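Local coordinates for protein probable acetolactate synthase isozyme III (Small subunit) (Nitrosomonas europaea ATCC 19718, PDB 2PC6) that is probably the regulatory partner of an enzyme made of large catalytic and small regulatory subunits, built from ACT-type alpha/beta domains and assembled as a pair of chains, at residues A[111-116]-A[123-128]; A[87-92]-A[135-140]; A[9-12]-A[16-19]. All blocks are in the same frame, centred on the assembly; numbering follows the deposited sequence.

Interaction 1: residues A[111-116]-A[123-128]; sequences RGNIID and TIELTG
Asn113 and Glu125 form an antiparallel hydrogen-bonded pair. Asn113 N donates to Glu125 O at 2.8 Å, bent to 149° at the hydrogen, while Glu125 N returns to Asn113 O at 2.7 Å and is much straighter. Further along, Thr123 receives Ile115 N on its O at 2.8 Å and gives its own N to Asp116 O at 2.9 Å. Ile115, with psi far from strand values, and Asp116 thus both bond Thr123, probably a bulge-like irregularity. Strands 113-118 and 121-128 make a beta hairpin, its first arm an outer strand of the second ACT-type sheet within the chain. A Schellman motif with Arg111 at positive phi ends the helix before it. Among apolar groups, Ile114 CG1 meets Ile124 CG1 at 3.9 Å. In both isoleucines CG1 lies anti to the carbonyl carbon (chi1 -65° and -57°), beside its backbone N, and the side chains cross at a slant there. Ile124 also packs on Phe136 and Ala107 of the covering helices. On the other face Asp116 CB packs against Thr123 CB at 3.6 Å. A shared water donates to Asp116 OD2 at 2.6 Å and accepts from Thr123 OG1 at 2.7 Å; another joins Arg111 O to Thr127 N. Asp116 OD1 makes a salt bridge to Arg158 of the second subunit, OD2 a hydrogen bond to Gly159 N of that chain, and Glu125 OE1 a salt bridge to its Arg86.

Interaction 2: residues A[87-92]-A[135-140]; sequences ELMLVK and GFLQAV
Met89, modelled as selenomethionine, is the first of segment 87-92 to meet segment 135-140, and it touches two successive helix residues. Its CG stands anti to the backbone N (chi1 169°), which runs the chain out from the strand until a bend at chi3 (71°) turns the terminal methyl aside. SE then lies 4.0 Å from Leu137 CD2, and CE lies 4.0 Å from Phe136 CD2, coming at the ring obliquely. Two residues on, Val91 points the same way, as strand alternation requires. Its CG2 reaches Phe136 CE2 at 4.1 Å, again obliquely, so both strand residues touch the same side of the ring outline, CD2 and CE2. Just past the helix end, Val140 CG2 sits 3.4 Å above the plane of the Phe136 ring, on one face and offset toward the rim, and Phe110 makes an edge-to-face contact with it. The segment axes pass 11.5 Å apart at only 17°, with the same N-to-C sense. This suits the split beta-alpha-beta crossover of an ACT-type domain: helix 130-139 links strands 121-128 and 145-157 while lying over strand 83-94 between them. Every contact between the two segments is carbon or selenium against carbon. Helix and strand are therefore held here by dispersion and the burial of apolar surface from Met89, Val91, Phe136 and, less completely, Leu137, and their spacing probably follows from side-chain shape.

Interaction 3: residues A[9-12]-A[16-19]; sequences LLME and GALS
Ser19 OG donates to Gly16 O at 2.9 Å, closing the first turn of the helix whose Ala17 meets Met11 and Glu12. The hydroxyl reaches back to the residue at the N-cap position, its donor in the carbonyl plane on a lone pair, at a C=O...donor angle of 114°. Gly16 has a positive phi of 102°, a conformation that glycine adopts readily. Across the contact, Ala17 CB is the main meeting point. Met11, modelled as selenomethionine, places CG between the backbone N and the carbonyl carbon (chi1 40°), then bends at chi3 to bring its terminal methyl over the start of the helix. Its CE lies 3.4 Å from Ala17 CB, a tight approach, and SE is 4.0 Å from the same methyl carbon. Glu12 adds backbone packing, with its O 3.4 Å from Ala17 CB. The carboxylate of Glu12 leads away from the helix. Met48 of strand 45-54 touches both Met11 and Leu18, tying the pair into the sheet, while Leu18 also packs on Leu35 of the second subunit. Ser19 O is hydrogen-bonded to Ser19 OG of that other chain, placing the helix start at the subunit interface. This is the first strand-to-helix connection of an ACT-type domain: strand 3-12 is an inner strand, and helix 17-28 starts after a short loop. The contact itself is purely van der Waals. Its fit rests on the methyl and selenium of Met11 and the carbonyl oxygen of Glu12 packed round the Ala17 methyl, whereas polar bonding shapes the helix turn itself and connects it to the neighbouring chain.

Overall arrangement
Interactions 1 and 2 belong to one ACT-type unit: their centres are 9 Å apart, and strands 121-128 and 83-94 lie side by side. Leu126 N to Met89 O and Ile124 N to Val91 O, both 2.8 Å and probable hydrogen bonds, couple them directly. Interaction 1 is nested inside the chain loop that interaction 2 closes. Interaction 3 sits in the first ACT-type domain, on the opposite side of the chain's centre, about 30 Å from interaction 1 and 29 Å from interaction 2, centre to centre. The calcium ion, bound at Asn67, Leu69 and Val72, is about 9 Å from the Glu12 side chain of interaction 3. All three contacts touch the second subunit.

Interaction 1: residues A[111-116]-A[123-128]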
loop_
_atom_site.group_PDB
_atom_site.type_symbol
_atom_site.label_atom_id
_atom_site.label_comp_id
_atom_site.label_asym_id
_atom_site.label_seq_id
_atom_site.Cartn_x
_atom_site.Cartn_y
_atom_site.Cartn_z
ATOM N N ARG A 111 -18.382 6.540 2.495
ATOM C CA ARG A 111 -18.381 5.878 1.188
ATOM C C ARG A 111 -17.471 4.673 1.152
ATOM O O ARG A 111 -16.843 4.461 0.142
ATOM C CB ARG A 111 -17.932 6.812 0.076
ATOM C CG ARG A 111 -18.632 8.161 0.021
ATOM C CD ARG A 111 -20.132 8.039 -0.282
ATOM N NE ARG A 111 -20.802 9.348 -0.198
ATOM C CZ ARG A 111 -20.908 10.226 -1.204
ATOM N NH1 ARG A 111 -20.409 9.945 -2.409
ATOM N NH2 ARG A 111 -21.522 11.394 -0.993
ATOM N N GLY A 112 -17.402 3.896 2.227
ATOM C CA GLY A 112 -16.672 2.648 2.189
ATOM C C GLY A 112 -17.561 1.474 1.799
ATOM O O GLY A 112 -18.753 1.637 1.517
ATOM N N ASN A 113 -17.017 0.263 1.747
ATOM C CA ASN A 113 -17.893 -0.839 1.395
ATOM C C ASN A 113 -17.621 -1.995 2.338
ATOM O O ASN A 113 -16.469 -2.276 2.686
ATOM C CB ASN A 113 -17.648 -1.253 -0.025
ATOM C CG ASN A 113 -18.069 -0.186 -1.010
ATOM O OD1 ASN A 113 -19.213 -0.185 -1.472
ATOM N ND2 ASN A 113 -17.166 0.742 -1.327
ATOM N N ILE A 114 -18.677 -2.661 2.770
ATOM C CA ILE A 114 -18.488 -3.827 3.562
ATOM C C ILE A 114 -18.142 -4.986 2.637
ATOM O O ILE A 114 -18.871 -5.256 1.672
ATOM C CB ILE A 114 -19.705 -4.068 4.451
ATOM C CG1 ILE A 114 -19.787 -2.899 5.443
ATOM C CG2 ILE A 114 -19.582 -5.404 5.131
ATOM C CD1 ILE A 114 -21.137 -2.712 6.141
ATOM N N ILE A 115 -17.004 -5.626 2.896
ATOM C CA ILE A 115 -16.587 -6.714 2.025
ATOM C C ILE A 115 -16.440 -8.081 2.703
ATOM O O ILE A 115 -15.960 -9.002 2.081
ATOM C CB ILE A 115 -15.301 -6.373 1.285
ATOM C CG1 ILE A 115 -14.177 -6.090 2.298
ATOM C CG2 ILE A 115 -15.558 -5.210 0.350
ATOM C CD1 ILE A 115 -12.750 -6.161 1.747
ATOM N N ASP A 116 -16.846 -8.190 3.969
ATOM C CA ASP A 116 -16.829 -9.430 4.709
ATOM C C ASP A 116 -17.852 -9.273 5.780
ATOM O O ASP A 116 -17.901 -8.254 6.457
ATOM C CB ASP A 116 -15.476 -9.703 5.386
ATOM C CG ASP A 116 -15.351 -11.144 5.905
ATOM O OD1 ASP A 116 -16.199 -12.016 5.519
ATOM O OD2 ASP A 116 -14.404 -11.435 6.682
ATOM N N THR A 123 -16.108 -6.360 7.816
ATOM C CA THR A 123 -14.864 -5.802 7.365
ATOM C C THR A 123 -15.170 -4.723 6.372
ATOM O O THR A 123 -15.814 -4.991 5.361
ATOM C CB THR A 123 -13.941 -6.827 6.793
ATOM O OG1 THR A 123 -13.595 -7.712 7.840
ATOM C CG2 THR A 123 -12.636 -6.177 6.343
ATOM N N ILE A 124 -14.734 -3.498 6.679
ATOM C CA ILE A 124 -15.044 -2.305 5.853
ATOM C C ILE A 124 -13.862 -1.845 5.013
ATOM O O ILE A 124 -12.760 -1.728 5.517
ATOM C CB ILE A 124 -15.525 -1.138 6.752
ATOM C CG1 ILE A 124 -16.747 -1.600 7.578
ATOM C CG2 ILE A 124 -15.897 0.070 5.908
ATOM C CD1 ILE A 124 -17.177 -0.668 8.716
ATOM N N GLU A 125 -14.101 -1.577 3.731
ATOM C CA GLU A 125 -13.062 -1.105 2.841
ATOM C C GLU A 125 -13.219 0.395 2.604
ATOM O O GLU A 125 -14.286 0.848 2.194
ATOM C CB GLU A 125 -13.199 -1.842 1.543
ATOM C CG GLU A 125 -12.169 -1.495 0.503
ATOM C CD GLU A 125 -12.745 -1.634 -0.905
ATOM O OE1 GLU A 125 -13.087 -2.760 -1.396
ATOM O OE2 GLU A 125 -12.874 -0.568 -1.539
ATOM N N LEU A 126 -12.149 1.154 2.856
ATOM C CA LEU A 126 -12.166 2.610 2.698
ATOM C C LEU A 126 -11.026 3.069 1.821
ATOM O O LEU A 126 -9.919 2.569 1.962
ATOM C CB LEU A 126 -11.861 3.242 4.035
ATOM C CG LEU A 126 -12.988 3.902 4.795
ATOM C CD1 LEU A 126 -13.394 2.973 6.025
ATOM C CD2 LEU A 126 -12.474 5.277 5.293
ATOM N N THR A 127 -11.291 4.050 0.954
ATOM C CA THR A 127 -10.258 4.683 0.181
ATOM C C THR A 127 -10.484 6.188 0.254
ATOM O O THR A 127 -11.623 6.642 0.321
ATOM C CB THR A 127 -10.299 4.215 -1.250
ATOM O OG1 THR A 127 -10.203 2.793 -1.268
ATOM C CG2 THR A 127 -9.072 4.686 -1.975
ATOM N N GLY A 128 -9.403 6.964 0.244
ATOM C CA GLY A 128 -9.501 8.418 0.382
ATOM C C GLY A 128 -8.141 9.019 0.643
ATOM O O GLY A 128 -7.121 8.354 0.537
HETATM O O HOH W 1 -13.973 4.047 -0.416
HETATM O O HOH W 2 -12.345 -9.892 6.826
#

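Interaction 2: residues A[87-92]-A[135-140]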
loop_
_atom_site.group_PDB
_atom_site.type_symbol
_atom_site.label_atom_id
_atom_site.label_comp_id
_atom_site.label_asym_id
_atom_site.label_seq_id
_atom_site.Cartn_x
_atom_site.Cartn_y
_atom_site.Cartn_z
ATOM N N GLU A 87 -5.123 6.435 -0.136
ATOM C CA GLU A 87 -4.744 5.282 0.613
ATOM C C GLU A 87 -5.921 4.348 0.652
ATOM O O GLU A 87 -7.076 4.791 0.586
ATOM C CB GLU A 87 -4.397 5.725 2.014
ATOM C CG GLU A 87 -3.644 4.658 2.802
ATOM C CD GLU A 87 -3.161 5.214 4.140
ATOM O OE1 GLU A 87 -3.374 6.455 4.397
ATOM O OE2 GLU A 87 -2.569 4.414 4.919
ATOM N N LEU A 88 -5.640 3.059 0.753
ATOM C CA LEU A 88 -6.694 2.081 1.010
ATOM C C LEU A 88 -6.566 1.467 2.403
ATOM O O LEU A 88 -5.478 1.203 2.901
ATOM C CB LEU A 88 -6.727 0.994 -0.082
ATOM C CG LEU A 88 -7.823 -0.092 0.038
ATOM C CD1 LEU A 88 -8.304 -0.532 -1.320
ATOM C CD2 LEU A 88 -7.201 -1.255 0.701
HETATM N N MSE A 89 -7.691 1.224 3.025
HETATM C CA MSE A 89 -7.716 0.664 4.343
HETATM C C MSE A 89 -8.842 -0.349 4.484
HETATM O O MSE A 89 -9.966 -0.153 4.006
HETATM C CB MSE A 89 -7.866 1.789 5.341
HETATM C CG MSE A 89 -8.164 1.352 6.716
HETATM SE SE MSE A 89 -8.116 2.913 7.946
HETATM C CE MSE A 89 -9.758 3.809 7.360
ATOM N N LEU A 90 -8.510 -1.422 5.177
ATOM C CA LEU A 90 -9.429 -2.449 5.613
ATOM C C LEU A 90 -9.517 -2.450 7.160
ATOM O O LEU A 90 -8.512 -2.698 7.860
ATOM C CB LEU A 90 -8.894 -3.801 5.139
ATOM C CG LEU A 90 -9.528 -4.568 3.979
ATOM C CD1 LEU A 90 -10.047 -3.709 2.839
ATOM C CD2 LEU A 90 -8.549 -5.604 3.480
ATOM N N VAL A 91 -10.727 -2.220 7.672
ATOM C CA VAL A 91 -10.990 -2.135 9.097
ATOM C C VAL A 91 -11.976 -3.223 9.478
ATOM O O VAL A 91 -13.147 -3.204 9.022
ATOM C CB VAL A 91 -11.689 -0.812 9.414
ATOM C CG1 VAL A 91 -11.774 -0.635 10.879
ATOM C CG2 VAL A 91 -10.918 0.298 8.821
ATOM N N LYS A 92 -11.545 -4.161 10.319
ATOM C CA LYS A 92 -12.482 -5.195 10.785
ATOM C C LYS A 92 -13.025 -4.783 12.143
ATOM O O LYS A 92 -12.254 -4.528 13.049
ATOM C CB LYS A 92 -11.805 -6.571 10.828
ATOM C CG LYS A 92 -12.585 -7.646 11.534
ATOM C CD LYS A 92 -11.765 -8.955 11.683
ATOM C CE LYS A 92 -11.368 -9.476 10.303
ATOM N NZ LYS A 92 -10.474 -10.659 10.380
ATOM N N GLY A 135 -10.240 10.426 9.619
ATOM C CA GLY A 135 -11.538 10.888 10.124
ATOM C C GLY A 135 -12.461 9.721 10.442
ATOM O O GLY A 135 -13.221 9.740 11.444
ATOM N N PHE A 136 -12.394 8.699 9.594
ATOM C CA PHE A 136 -13.041 7.454 9.880
ATOM C C PHE A 136 -12.576 6.873 11.214
ATOM O O PHE A 136 -13.393 6.523 12.034
ATOM C CB PHE A 136 -12.792 6.431 8.796
ATOM C CG PHE A 136 -13.621 5.196 8.975
ATOM C CD1 PHE A 136 -14.963 5.187 8.587
ATOM C CD2 PHE A 136 -13.091 4.057 9.603
ATOM C CE1 PHE A 136 -15.786 4.071 8.771
ATOM C CE2 PHE A 136 -13.867 2.929 9.786
ATOM C CZ PHE A 136 -15.256 2.937 9.338
ATOM N N LEU A 137 -11.274 6.762 11.438
ATOM C CA LEU A 137 -10.794 6.179 12.687
ATOM C C LEU A 137 -11.110 7.015 13.895
ATOM O O LEU A 137 -11.366 6.444 14.948
ATOM C CB LEU A 137 -9.285 5.898 12.663
ATOM C CG LEU A 137 -8.723 4.967 11.566
ATOM C CD1 LEU A 137 -7.179 4.963 11.683
ATOM C CD2 LEU A 137 -9.308 3.565 11.680
ATOM N N GLN A 138 -11.085 8.351 13.781
ATOM C CA GLN A 138 -11.518 9.204 14.907
ATOM C C GLN A 138 -12.988 8.908 15.223
ATOM O O GLN A 138 -13.373 8.780 16.392
ATOM C CB GLN A 138 -11.319 10.690 14.631
ATOM C CG GLN A 138 -10.188 11.382 15.464
ATOM N N ALA A 139 -13.782 8.720 14.166
ATOM C CA ALA A 139 -15.217 8.560 14.313
ATOM C C ALA A 139 -15.598 7.197 14.861
ATOM O O ALA A 139 -16.547 7.116 15.567
ATOM C CB ALA A 139 -15.933 8.844 13.014
ATOM N N VAL A 140 -14.862 6.137 14.569
ATOM C CA VAL A 140 -15.202 4.833 15.137
ATOM C C VAL A 140 -14.801 4.719 16.609
ATOM O O VAL A 140 -13.784 5.297 17.025
ATOM C CB VAL A 140 -14.503 3.722 14.377
ATOM C CG1 VAL A 140 -15.037 2.384 14.837
ATOM C CG2 VAL A 140 -14.802 3.846 12.895
#

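Interaction 3: residues A[9-12]-A[16-19]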
loop_
_atom_site.group_PDB
_atom_site.type_symbol
_atom_site.label_atom_id
_atom_site.label_comp_id
_atom_site.label_asym_id
_atom_site.label_seq_id
_atom_site.Cartn_x
_atom_site.Cartn_y
_atom_site.Cartn_z
ATOM N N LEU A 9 9.713 7.363 -5.357
ATOM C CA LEU A 9 10.915 6.958 -6.054
ATOM C C LEU A 9 10.734 5.758 -6.970
ATOM O O LEU A 9 9.821 4.941 -6.791
ATOM C CB LEU A 9 12.103 6.817 -5.093
ATOM C CG LEU A 9 12.000 6.003 -3.810
ATOM C CD1 LEU A 9 12.378 4.594 -4.172
ATOM C CD2 LEU A 9 12.977 6.502 -2.757
ATOM N N LEU A 10 11.571 5.748 -8.003
ATOM C CA LEU A 10 11.686 4.666 -8.923
ATOM C C LEU A 10 12.881 3.799 -8.523
ATOM O O LEU A 10 13.989 4.289 -8.275
ATOM C CB LEU A 10 11.870 5.195 -10.347
ATOM C CG LEU A 10 10.665 5.551 -11.240
ATOM C CD1 LEU A 10 11.146 5.942 -12.609
ATOM C CD2 LEU A 10 9.575 4.458 -11.354
HETATM N N MSE A 11 12.667 2.500 -8.453
HETATM C CA MSE A 11 13.799 1.643 -8.202
HETATM C C MSE A 11 13.782 0.318 -8.886
HETATM O O MSE A 11 12.725 -0.200 -9.240
HETATM C CB MSE A 11 14.025 1.454 -6.717
HETATM C CG MSE A 11 12.803 1.284 -5.882
HETATM SE SE MSE A 11 13.509 0.230 -4.436
HETATM C CE MSE A 11 12.600 -1.620 -4.777
ATOM N N GLU A 12 14.991 -0.200 -9.084
ATOM C CA GLU A 12 15.233 -1.556 -9.560
ATOM C C GLU A 12 14.369 -2.572 -8.822
ATOM O O GLU A 12 14.522 -2.770 -7.613
ATOM C CB GLU A 12 16.715 -1.923 -9.391
ATOM C CG GLU A 12 17.753 -0.948 -10.037
ATOM C CD GLU A 12 17.702 -0.849 -11.588
ATOM O OE1 GLU A 12 16.746 -1.330 -12.253
ATOM O OE2 GLU A 12 18.648 -0.266 -12.149
ATOM N N GLY A 16 16.658 -7.287 -2.493
ATOM C CA GLY A 16 17.523 -6.526 -1.609
ATOM C C GLY A 16 17.307 -5.036 -1.775
ATOM O O GLY A 16 17.510 -4.269 -0.830
ATOM N N ALA A 17 16.889 -4.641 -2.976
ATOM C CA ALA A 17 16.540 -3.236 -3.272
ATOM C C ALA A 17 15.858 -2.597 -2.092
ATOM O O ALA A 17 16.287 -1.538 -1.607
ATOM C CB ALA A 17 15.620 -3.149 -4.466
ATOM N N LEU A 18 14.799 -3.242 -1.616
ATOM C CA LEU A 18 13.996 -2.629 -0.568
ATOM C C LEU A 18 14.676 -2.780 0.786
ATOM O O LEU A 18 14.598 -1.851 1.624
ATOM C CB LEU A 18 12.544 -3.174 -0.523
ATOM C CG LEU A 18 11.869 -2.837 0.827
ATOM C CD1 LEU A 18 11.524 -1.341 0.910
ATOM C CD2 LEU A 18 10.627 -3.663 1.099
ATOM N N SER A 19 15.321 -3.923 1.037
ATOM C CA SER A 19 16.014 -4.052 2.321
ATOM C C SER A 19 17.145 -3.005 2.457
ATOM O O SER A 19 17.437 -2.548 3.565
ATOM C CB SER A 19 16.581 -5.461 2.545
ATOM O OG SER A 19 17.745 -5.579 1.755
#